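Local coordinates for CEP104 (Gallus gallus, PDB 5JO8), which is a centriolar protein whose TOG domain, an all-helical array, probably binds tubulin or microtubules, at residues T128-E133 with E166-I172. Residues are numbered along the deposited sequence; the frame is centred on the assembly and turned at random. Where two conformers were deposited one is given.
Sequences TSHCVE and EVKPLQI
The chi1 of Thr128 (-48°) sends its CG2 methyl into the contact with Leu170 and turns OG1 back beside its own backbone N; the apolar and polar branches thereby have different partners. Thr128 CG2 lies 3.7 Å from Leu170 CD1 and equally near the carbonyl O of Glu166, which is itself hydrogen-bonded by Lys125. Thr128 OG1 donates to a water at 2.6 Å, and that water donates in turn to Glu166 OE1 at 2.5 Å. Glu166, bent at chi2 (-67°), holds its carboxylate 4.2 Å from the hydroxyl, measured from Glu166 OE1 to Thr128 OG1, a gap that the water bridges.

One turn along helix 125-142, Val132 divides its methyls: Val132 CG1 packs 3.7 Å from Ile172 CG2, while Val132 CG2 faces both methyls of Val167, a looser approach at 4.1 Å to Val167 CG2. Ile172 also meets Glu133, whose OE2 comes to 3.4 Å from Ile172 CG2, the two side chains crossing obliquely.

The 3-10 turn 168-170 has Leu170 N bonded to Val167 O, and Val167 and Leu170 both contact the helix. The contact thus seats the loop between helices 148-163 and 173-177 against helix 125-142 within the helical array of the TOG domain, where Thr128 and Val167 also touch helix 100-121. With methyl packing at its centre, the join probably rests chiefly on shape and apolar burial, its polar link between the segments passing through one ordered water.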
loop_
_atom_site.group_PDB
_atom_site.type_symbol
_atom_site.label_atom_id
_atom_site.label_comp_id
_atom_site.label_asym_id
_atom_site.label_seq_id
_atom_site.Cartn_x
_atom_site.Cartn_y
_atom_site.Cartn_z
ATOM N N THR A 128 2.097 2.175 -14.677
ATOM C CA THR A 128 1.925 1.242 -13.557
ATOM C C THR A 128 2.413 1.890 -12.272
ATOM O O THR A 128 1.763 1.801 -11.222
ATOM C CB THR A 128 2.734 -0.028 -13.779
ATOM O OG1 THR A 128 2.492 -0.506 -15.108
ATOM C CG2 THR A 128 2.342 -1.110 -12.767
ATOM N N SER A 129 3.577 2.526 -12.350
ATOM C CA SER A 129 4.168 3.207 -11.206
ATOM C C SER A 129 3.240 4.285 -10.665
ATOM O O SER A 129 3.023 4.377 -9.454
ATOM C CB SER A 129 5.511 3.826 -11.592
ATOM O OG SER A 129 6.012 4.618 -10.531
ATOM N N HIS A 130 2.692 5.100 -11.559
ATOM C CA HIS A 130 1.724 6.119 -11.175
ATOM C C HIS A 130 0.545 5.492 -10.409
ATOM O O HIS A 130 0.125 6.015 -9.369
ATOM C CB HIS A 130 1.216 6.850 -12.418
ATOM C CG HIS A 130 0.118 7.828 -12.137
ATOM N ND1 HIS A 130 0.366 9.143 -11.795
ATOM C CD2 HIS A 130 -1.228 7.687 -12.152
ATOM C CE1 HIS A 130 -0.785 9.770 -11.620
ATOM N NE2 HIS A 130 -1.767 8.907 -11.824
ATOM N N CYS A 131 0.022 4.372 -10.907
ATOM C CA CYS A 131 -1.124 3.725 -10.249
ATOM C C CYS A 131 -0.796 3.336 -8.818
ATOM O O CYS A 131 -1.606 3.553 -7.908
ATOM C CB CYS A 131 -1.565 2.464 -10.988
ATOM S SG CYS A 131 -2.237 2.780 -12.644
ATOM N N VAL A 132 0.367 2.729 -8.637
ATOM C CA VAL A 132 0.784 2.273 -7.308
ATOM C C VAL A 132 1.069 3.472 -6.402
ATOM O O VAL A 132 0.590 3.526 -5.270
ATOM C CB VAL A 132 1.994 1.322 -7.371
ATOM C CG1 VAL A 132 2.423 0.915 -5.957
ATOM C CG2 VAL A 132 1.656 0.085 -8.189
ATOM N N GLU A 133 1.828 4.449 -6.886
ATOM C CA GLU A 133 2.211 5.580 -6.042
ATOM C C GLU A 133 1.012 6.404 -5.584
ATOM O O GLU A 133 1.011 6.931 -4.477
ATOM C CB GLU A 133 3.208 6.488 -6.764
ATOM C CG GLU A 133 4.562 5.852 -7.054
ATOM C CD GLU A 133 5.417 5.653 -5.803
ATOM O OE1 GLU A 133 5.026 6.129 -4.719
ATOM O OE2 GLU A 133 6.491 5.027 -5.911
ATOM N N GLU A 166 3.157 -7.367 -12.848
ATOM C CA GLU A 166 3.329 -5.993 -13.333
ATOM C C GLU A 166 3.967 -5.065 -12.304
ATOM O O GLU A 166 4.569 -4.056 -12.667
ATOM C CB GLU A 166 1.991 -5.391 -13.765
ATOM C CG GLU A 166 1.417 -5.964 -15.069
ATOM C CD GLU A 166 2.250 -5.609 -16.297
ATOM O OE1 GLU A 166 2.467 -4.406 -16.554
ATOM O OE2 GLU A 166 2.678 -6.540 -17.011
ATOM N N VAL A 167 3.829 -5.394 -11.025
ATOM C CA VAL A 167 4.215 -4.485 -9.953
ATOM C C VAL A 167 5.528 -4.869 -9.289
ATOM O O VAL A 167 6.329 -4.006 -8.929
ATOM C CB VAL A 167 3.094 -4.382 -8.904
ATOM C CG1 VAL A 167 3.554 -3.588 -7.685
ATOM C CG2 VAL A 167 1.846 -3.769 -9.496
ATOM N N LYS A 168 5.724 -6.167 -9.071
ATOM C CA LYS A 168 6.945 -6.649 -8.421
ATOM C C LYS A 168 8.275 -6.054 -8.957
ATOM O O LYS A 168 9.092 -5.581 -8.164
ATOM C CB LYS A 168 6.977 -8.189 -8.388
ATOM C CG LYS A 168 8.075 -8.755 -7.497
ATOM C CD LYS A 168 7.862 -10.240 -7.219
ATOM C CE LYS A 168 8.966 -10.810 -6.331
ATOM N NZ LYS A 168 8.623 -12.161 -5.788
ATOM N N PRO A 169 8.472 -6.023 -10.295
ATOM C CA PRO A 169 9.747 -5.493 -10.788
ATOM C C PRO A 169 9.967 -3.995 -10.508
ATOM O O PRO A 169 11.098 -3.521 -10.627
ATOM C CB PRO A 169 9.655 -5.711 -12.302
ATOM C CG PRO A 169 8.593 -6.713 -12.509
ATOM C CD PRO A 169 7.626 -6.531 -11.388
ATOM N N LEU A 170 8.913 -3.262 -10.163
ATOM C CA LEU A 170 9.032 -1.839 -9.851
ATOM C C LEU A 170 9.691 -1.577 -8.499
ATOM O O LEU A 170 10.189 -0.476 -8.245
ATOM C CB LEU A 170 7.665 -1.165 -9.866
ATOM C CG LEU A 170 6.901 -1.201 -11.187
ATOM C CD1 LEU A 170 5.542 -0.542 -10.999
ATOM C CD2 LEU A 170 7.720 -0.509 -12.270
ATOM N N GLN A 171 9.647 -2.575 -7.618
ATOM C CA GLN A 171 10.250 -2.473 -6.290
ATOM C C GLN A 171 9.765 -1.251 -5.506
ATOM O O GLN A 171 10.539 -0.595 -4.809
ATOM C CB GLN A 171 11.778 -2.486 -6.408
ATOM C CG GLN A 171 12.297 -3.728 -7.110
ATOM C CD GLN A 171 13.760 -3.627 -7.484
ATOM O OE1 GLN A 171 14.261 -2.546 -7.789
ATOM N NE2 GLN A 171 14.451 -4.757 -7.466
ATOM N N ILE A 172 8.473 -0.960 -5.625
ATOM C CA ILE A 172 7.873 0.227 -5.028
ATOM C C ILE A 172 7.319 -0.126 -3.664
ATOM O O ILE A 172 7.557 0.566 -2.684
ATOM C CB ILE A 172 6.739 0.800 -5.926
ATOM C CG1 ILE A 172 7.313 1.454 -7.181
ATOM C CG2 ILE A 172 5.878 1.805 -5.152
ATOM C CD1 ILE A 172 6.240 1.873 -8.181
HETATM O O HOH W 1 1.027 -2.647 -15.493
#